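Local coordinates for uncharacterized protein (PDB 5JVK), which belongs to glycoside hydrolase family 39 of a gut symbiont and probably hydrolyses O-glycosidic bonds, at residues 333-345 against 367-379. Sequence-based numbering, arbitrary orientation.
Sequences ELSVWVTEIGWNS and HYMSPGVFWYDFQ
The last two strands of a (beta/alpha)8 barrel, the catalytic fold of family 39 glycoside hydrolases, meet where Val338 faces Val373 and Ile341 faces Trp375. Helix 350-366 connects them in a right-handed beta-alpha-beta crossover, and the strands run parallel, their axes 7° apart. The pairing is a worked example of a beta bulge in a parallel strand pair: Phe374 N donates to Val338 O (2.8 Å), Ile341 N then donates to Phe374 O, and the extra residue between Val338 and Ile341 marks the bulge. Val338 and Val373 lie side by side, while CG2 of Ile341 packs on Val373 CG1 at 3.7 Å, on the sheet face that helix 350-366 covers.

Near the start of the strands, Ser370 turns OG anti to its own N (chi1 -175°) and donates to Val336 O at 2.6 Å, in the carbonyl plane and on a lone pair. The same OG accepts from Gly372 N in an ST turn, so the serine ties the turn to the neighbouring strand. Pro371 CG rests over one face of the Trp337 indole, 3.6 Å from the six-ring centroid, and the edge of Phe374 lies beside this ring.

At the C-terminal end of the barrel, the Glu340 carboxylate runs alongside the Tyr376 ring, planes 23° apart, and is held by Arg134 and Tyr290 beside a bound glycerol. A cis peptide joins Tyr376 to Asp377. Gly342 CA sits over one face of the Trp375 indole, and at that ring's rim CZ3 meets Trp343 CE3 at 3.6 Å.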
loop_
_atom_site.group_PDB
_atom_site.type_symbol
_atom_site.label_atom_id
_atom_site.label_comp_id
_atom_site.label_asym_id
_atom_site.label_seq_id
_atom_site.Cartn_x
_atom_site.Cartn_y
_atom_site.Cartn_z
ATOM N N GLU A 333 -11.732 -8.898 20.480
ATOM C CA GLU A 333 -12.362 -8.390 19.275
ATOM C C GLU A 333 -11.635 -8.952 18.057
ATOM O O GLU A 333 -10.407 -9.009 18.050
ATOM C CB GLU A 333 -12.285 -6.868 19.289
ATOM C CG GLU A 333 -13.117 -6.187 18.227
ATOM C CD GLU A 333 -13.304 -4.714 18.515
ATOM O OE1 GLU A 333 -12.729 -3.884 17.782
ATOM O OE2 GLU A 333 -14.017 -4.391 19.486
ATOM N N LEU A 334 -12.384 -9.378 17.041
ATOM C CA LEU A 334 -11.774 -9.810 15.782
ATOM C C LEU A 334 -11.209 -8.594 15.041
ATOM O O LEU A 334 -11.923 -7.614 14.811
ATOM C CB LEU A 334 -12.777 -10.533 14.881
ATOM C CG LEU A 334 -13.304 -11.904 15.312
ATOM C CD1 LEU A 334 -14.331 -12.388 14.296
ATOM C CD2 LEU A 334 -12.178 -12.917 15.457
ATOM N N SER A 335 -9.930 -8.661 14.681
ATOM C CA SER A 335 -9.291 -7.595 13.911
ATOM C C SER A 335 -9.692 -7.696 12.434
ATOM O O SER A 335 -9.901 -8.795 11.913
ATOM C CB SER A 335 -7.768 -7.653 14.062
ATOM O OG SER A 335 -7.267 -8.942 13.751
ATOM N N VAL A 336 -9.814 -6.546 11.777
ATOM C CA VAL A 336 -10.172 -6.477 10.360
ATOM C C VAL A 336 -8.963 -5.970 9.585
ATOM O O VAL A 336 -8.517 -4.850 9.806
ATOM C CB VAL A 336 -11.382 -5.547 10.122
ATOM C CG1 VAL A 336 -11.763 -5.510 8.645
ATOM C CG2 VAL A 336 -12.563 -5.997 10.969
ATOM N N TRP A 337 -8.449 -6.795 8.676
ATOM C CA TRP A 337 -7.247 -6.476 7.907
ATOM C C TRP A 337 -7.602 -6.202 6.449
ATOM O O TRP A 337 -8.166 -7.062 5.781
ATOM C CB TRP A 337 -6.262 -7.638 8.003
ATOM C CG TRP A 337 -5.762 -7.852 9.394
ATOM C CD1 TRP A 337 -6.421 -8.473 10.417
ATOM C CD2 TRP A 337 -4.502 -7.428 9.927
ATOM N NE1 TRP A 337 -5.646 -8.468 11.553
ATOM C CE2 TRP A 337 -4.462 -7.835 11.280
ATOM C CE3 TRP A 337 -3.400 -6.750 9.391
ATOM C CZ2 TRP A 337 -3.362 -7.586 12.106
ATOM C CZ3 TRP A 337 -2.304 -6.500 10.216
ATOM C CH2 TRP A 337 -2.296 -6.917 11.559
ATOM N N VAL A 338 -7.274 -5.011 5.953
ATOM C CA VAL A 338 -7.538 -4.662 4.554
ATOM C C VAL A 338 -6.334 -5.121 3.729
ATOM O O VAL A 338 -5.456 -4.332 3.378
ATOM C CB VAL A 338 -7.836 -3.155 4.391
ATOM C CG1 VAL A 338 -8.227 -2.828 2.953
ATOM C CG2 VAL A 338 -8.932 -2.732 5.365
ATOM N N THR A 339 -6.303 -6.419 3.435
ATOM C CA THR A 339 -5.117 -7.062 2.859
ATOM C C THR A 339 -4.896 -6.779 1.369
ATOM O O THR A 339 -3.807 -7.030 0.858
ATOM C CB THR A 339 -5.113 -8.584 3.113
ATOM O OG1 THR A 339 -6.278 -9.186 2.535
ATOM C CG2 THR A 339 -5.073 -8.867 4.612
ATOM N N GLU A 340 -5.915 -6.269 0.678
ATOM C CA GLU A 340 -5.724 -5.637 -0.631
ATOM C C GLU A 340 -6.685 -4.466 -0.814
ATOM O O GLU A 340 -7.882 -4.590 -0.561
ATOM C CB GLU A 340 -5.943 -6.616 -1.789
ATOM C CG GLU A 340 -4.942 -7.755 -1.901
ATOM C CD GLU A 340 -5.148 -8.613 -3.141
ATOM O OE1 GLU A 340 -5.868 -8.194 -4.078
ATOM O OE2 GLU A 340 -4.594 -9.729 -3.175
ATOM N N ILE A 341 -6.146 -3.333 -1.249
ATOM C CA ILE A 341 -6.953 -2.257 -1.813
ATOM C C ILE A 341 -6.064 -1.499 -2.793
ATOM O O ILE A 341 -4.872 -1.336 -2.543
ATOM C CB ILE A 341 -7.551 -1.334 -0.724
ATOM C CG1 ILE A 341 -8.510 -0.313 -1.349
ATOM C CG2 ILE A 341 -6.463 -0.628 0.079
ATOM C CD1 ILE A 341 -9.337 0.449 -0.335
ATOM N N GLY A 342 -6.628 -1.068 -3.916
ATOM C CA GLY A 342 -5.842 -0.359 -4.910
ATOM C C GLY A 342 -6.612 0.118 -6.119
ATOM O O GLY A 342 -7.757 -0.273 -6.342
ATOM N N TRP A 343 -5.960 0.991 -6.878
ATOM C CA TRP A 343 -6.451 1.499 -8.152
ATOM C C TRP A 343 -5.330 1.324 -9.172
ATOM O O TRP A 343 -4.152 1.304 -8.803
ATOM C CB TRP A 343 -6.830 2.974 -8.027
ATOM C CG TRP A 343 -8.081 3.227 -7.224
ATOM C CD1 TRP A 343 -9.317 3.499 -7.711
ATOM C CD2 TRP A 343 -8.202 3.243 -5.798
ATOM N NE1 TRP A 343 -10.208 3.683 -6.689
ATOM C CE2 TRP A 343 -9.552 3.531 -5.500
ATOM C CE3 TRP A 343 -7.304 3.046 -4.745
ATOM C CZ2 TRP A 343 -10.029 3.619 -4.190
ATOM C CZ3 TRP A 343 -7.775 3.129 -3.445
ATOM C CH2 TRP A 343 -9.128 3.417 -3.177
ATOM N N ASN A 344 -5.696 1.204 -10.445
ATOM C CA ASN A 344 -4.734 0.930 -11.522
ATOM C C ASN A 344 -4.745 2.028 -12.578
ATOM O O ASN A 344 -5.756 2.707 -12.769
ATOM C CB ASN A 344 -5.009 -0.433 -12.166
ATOM C CG ASN A 344 -6.377 -0.514 -12.816
ATOM O OD1 ASN A 344 -6.583 -0.015 -13.923
ATOM N ND2 ASN A 344 -7.320 -1.151 -12.132
ATOM N N SER A 345 -3.613 2.175 -13.269
ATOM C CA SER A 345 -3.444 3.204 -14.306
ATOM C C SER A 345 -4.087 2.887 -15.671
ATOM O O SER A 345 -3.958 3.688 -16.602
ATOM C CB SER A 345 -1.957 3.537 -14.491
ATOM O OG SER A 345 -1.390 4.005 -13.279
ATOM N N HIS A 367 -11.411 7.154 10.049
ATOM C CA HIS A 367 -12.332 6.146 10.582
ATOM C C HIS A 367 -11.538 4.931 11.083
ATOM O O HIS A 367 -11.858 3.790 10.737
ATOM C CB HIS A 367 -13.318 5.706 9.487
ATOM C CG HIS A 367 -14.034 6.836 8.814
ATOM N ND1 HIS A 367 -15.143 7.446 9.359
ATOM C CD2 HIS A 367 -13.809 7.454 7.630
ATOM C CE1 HIS A 367 -15.564 8.398 8.546
ATOM N NE2 HIS A 367 -14.774 8.421 7.488
ATOM N N TYR A 368 -10.517 5.178 11.910
ATOM C CA TYR A 368 -9.543 4.139 12.279
ATOM C C TYR A 368 -10.197 2.870 12.818
ATOM O O TYR A 368 -10.948 2.916 13.792
ATOM C CB TYR A 368 -8.514 4.640 13.303
ATOM C CG TYR A 368 -7.416 3.623 13.552
ATOM C CD1 TYR A 368 -6.442 3.377 12.585
ATOM C CD2 TYR A 368 -7.370 2.878 14.737
ATOM C CE1 TYR A 368 -5.444 2.434 12.793
ATOM C CE2 TYR A 368 -6.374 1.933 14.956
ATOM C CZ TYR A 368 -5.414 1.713 13.979
ATOM O OH TYR A 368 -4.421 0.784 14.178
ATOM N N MET A 369 -9.910 1.751 12.158
ATOM C CA MET A 369 -10.358 0.430 12.612
ATOM C C MET A 369 -9.398 -0.712 12.260
ATOM O O MET A 369 -9.216 -1.614 13.073
ATOM C CB MET A 369 -11.787 0.138 12.118
ATOM C CG MET A 369 -11.944 -0.066 10.620
ATOM S SD MET A 369 -11.986 -1.807 10.154
ATOM C CE MET A 369 -11.863 -1.700 8.371
ATOM N N SER A 370 -8.793 -0.682 11.070
ATOM C CA SER A 370 -7.849 -1.719 10.643
ATOM C C SER A 370 -6.416 -1.394 11.080
ATOM O O SER A 370 -5.983 -0.244 10.956
ATOM C CB SER A 370 -7.891 -1.875 9.121
ATOM O OG SER A 370 -7.069 -2.947 8.694
ATOM N N PRO A 371 -5.669 -2.404 11.582
ATOM C CA PRO A 371 -4.242 -2.215 11.866
ATOM C C PRO A 371 -3.321 -2.403 10.652
ATOM O O PRO A 371 -2.111 -2.243 10.789
ATOM C CB PRO A 371 -3.959 -3.290 12.916
ATOM C CG PRO A 371 -4.895 -4.391 12.567
ATOM C CD PRO A 371 -6.133 -3.739 12.014
ATOM N N GLY A 372 -3.876 -2.749 9.489
ATOM C CA GLY A 372 -3.073 -2.965 8.287
ATOM C C GLY A 372 -3.876 -2.828 7.004
ATOM O O GLY A 372 -4.668 -3.708 6.664
ATOM N N VAL A 373 -3.666 -1.716 6.303
ATOM C CA VAL A 373 -4.269 -1.470 5.001
ATOM C C VAL A 373 -3.174 -1.604 3.950
ATOM O O VAL A 373 -2.284 -0.754 3.865
ATOM C CB VAL A 373 -4.922 -0.074 4.949
ATOM C CG1 VAL A 373 -5.467 0.225 3.556
ATOM C CG2 VAL A 373 -6.021 0.021 6.002
ATOM N N PHE A 374 -3.254 -2.672 3.156
ATOM C CA PHE A 374 -2.194 -3.048 2.221
ATOM C C PHE A 374 -2.530 -2.629 0.791
ATOM O O PHE A 374 -3.497 -3.124 0.207
ATOM C CB PHE A 374 -1.953 -4.558 2.267
ATOM C CG PHE A 374 -1.354 -5.039 3.555
ATOM C CD1 PHE A 374 -0.015 -5.411 3.622
ATOM C CD2 PHE A 374 -2.131 -5.135 4.709
ATOM C CE1 PHE A 374 0.536 -5.866 4.809
ATOM C CE2 PHE A 374 -1.583 -5.580 5.902
ATOM C CZ PHE A 374 -0.247 -5.950 5.950
ATOM N N TRP A 375 -1.728 -1.725 0.232
ATOM C CA TRP A 375 -1.906 -1.291 -1.148
ATOM C C TRP A 375 -1.551 -2.416 -2.113
ATOM O O TRP A 375 -0.484 -3.020 -1.986
ATOM C CB TRP A 375 -1.034 -0.074 -1.461
ATOM C CG TRP A 375 -1.132 0.370 -2.892
ATOM C CD1 TRP A 375 -0.343 -0.028 -3.934
ATOM C CD2 TRP A 375 -2.085 1.286 -3.440
ATOM N NE1 TRP A 375 -0.744 0.586 -5.095
ATOM C CE2 TRP A 375 -1.811 1.399 -4.819
ATOM C CE3 TRP A 375 -3.140 2.027 -2.896
ATOM C CZ2 TRP A 375 -2.551 2.228 -5.662
ATOM C CZ3 TRP A 375 -3.877 2.850 -3.736
ATOM C CH2 TRP A 375 -3.576 2.944 -5.105
ATOM N N TYR A 376 -2.442 -2.689 -3.068
ATOM C CA TYR A 376 -2.140 -3.591 -4.175
ATOM C C TYR A 376 -1.825 -2.749 -5.415
ATOM O O TYR A 376 -2.695 -2.010 -5.867
ATOM C CB TYR A 376 -3.299 -4.548 -4.478
ATOM C CG TYR A 376 -2.869 -5.613 -5.457
ATOM C CD1 TYR A 376 -2.259 -6.782 -5.011
ATOM C CD2 TYR A 376 -3.008 -5.425 -6.835
ATOM C CE1 TYR A 376 -1.826 -7.749 -5.904
ATOM C CE2 TYR A 376 -2.579 -6.388 -7.738
ATOM C CZ TYR A 376 -1.988 -7.548 -7.268
ATOM O OH TYR A 376 -1.560 -8.510 -8.150
ATOM N N ASP A 377 -0.610 -2.809 -5.971
ATOM C CA ASP A 377 0.573 -3.481 -5.409
ATOM C C ASP A 377 1.794 -2.576 -5.606
ATOM O O ASP A 377 1.654 -1.451 -6.101
ATOM C CB ASP A 377 0.763 -4.886 -6.020
ATOM C CG ASP A 377 0.918 -4.879 -7.541
ATOM O OD1 ASP A 377 0.851 -3.809 -8.187
ATOM O OD2 ASP A 377 1.107 -5.978 -8.097
ATOM N N PHE A 378 2.975 -3.043 -5.204
ATOM C CA PHE A 378 4.160 -2.185 -5.192
ATOM C C PHE A 378 4.681 -1.856 -6.585
ATOM O O PHE A 378 4.913 -0.688 -6.899
ATOM C CB PHE A 378 5.284 -2.795 -4.356
ATOM C CG PHE A 378 6.439 -1.861 -4.153
ATOM C CD1 PHE A 378 7.684 -2.132 -4.710
ATOM C CD2 PHE A 378 6.265 -0.673 -3.443
ATOM C CE1 PHE A 378 8.739 -1.254 -4.532
ATOM C CE2 PHE A 378 7.316 0.211 -3.269
ATOM C CZ PHE A 378 8.555 -0.081 -3.813
ATOM N N GLN A 379 4.857 -2.886 -7.408
ATOM C CA GLN A 379 5.424 -2.731 -8.745
ATOM C C GLN A 379 4.445 -3.228 -9.801
ATOM O O GLN A 379 3.737 -4.207 -9.577
ATOM C CB GLN A 379 6.751 -3.493 -8.849
ATOM C CG GLN A 379 7.463 -3.303 -10.181
ATOM C CD GLN A 379 8.937 -3.666 -10.137
ATOM O OE1 GLN A 379 9.353 -4.544 -9.384
ATOM N NE2 GLN A 379 9.733 -2.991 -10.958
HETATM O O HOH W 1 -9.625 -4.333 13.399
#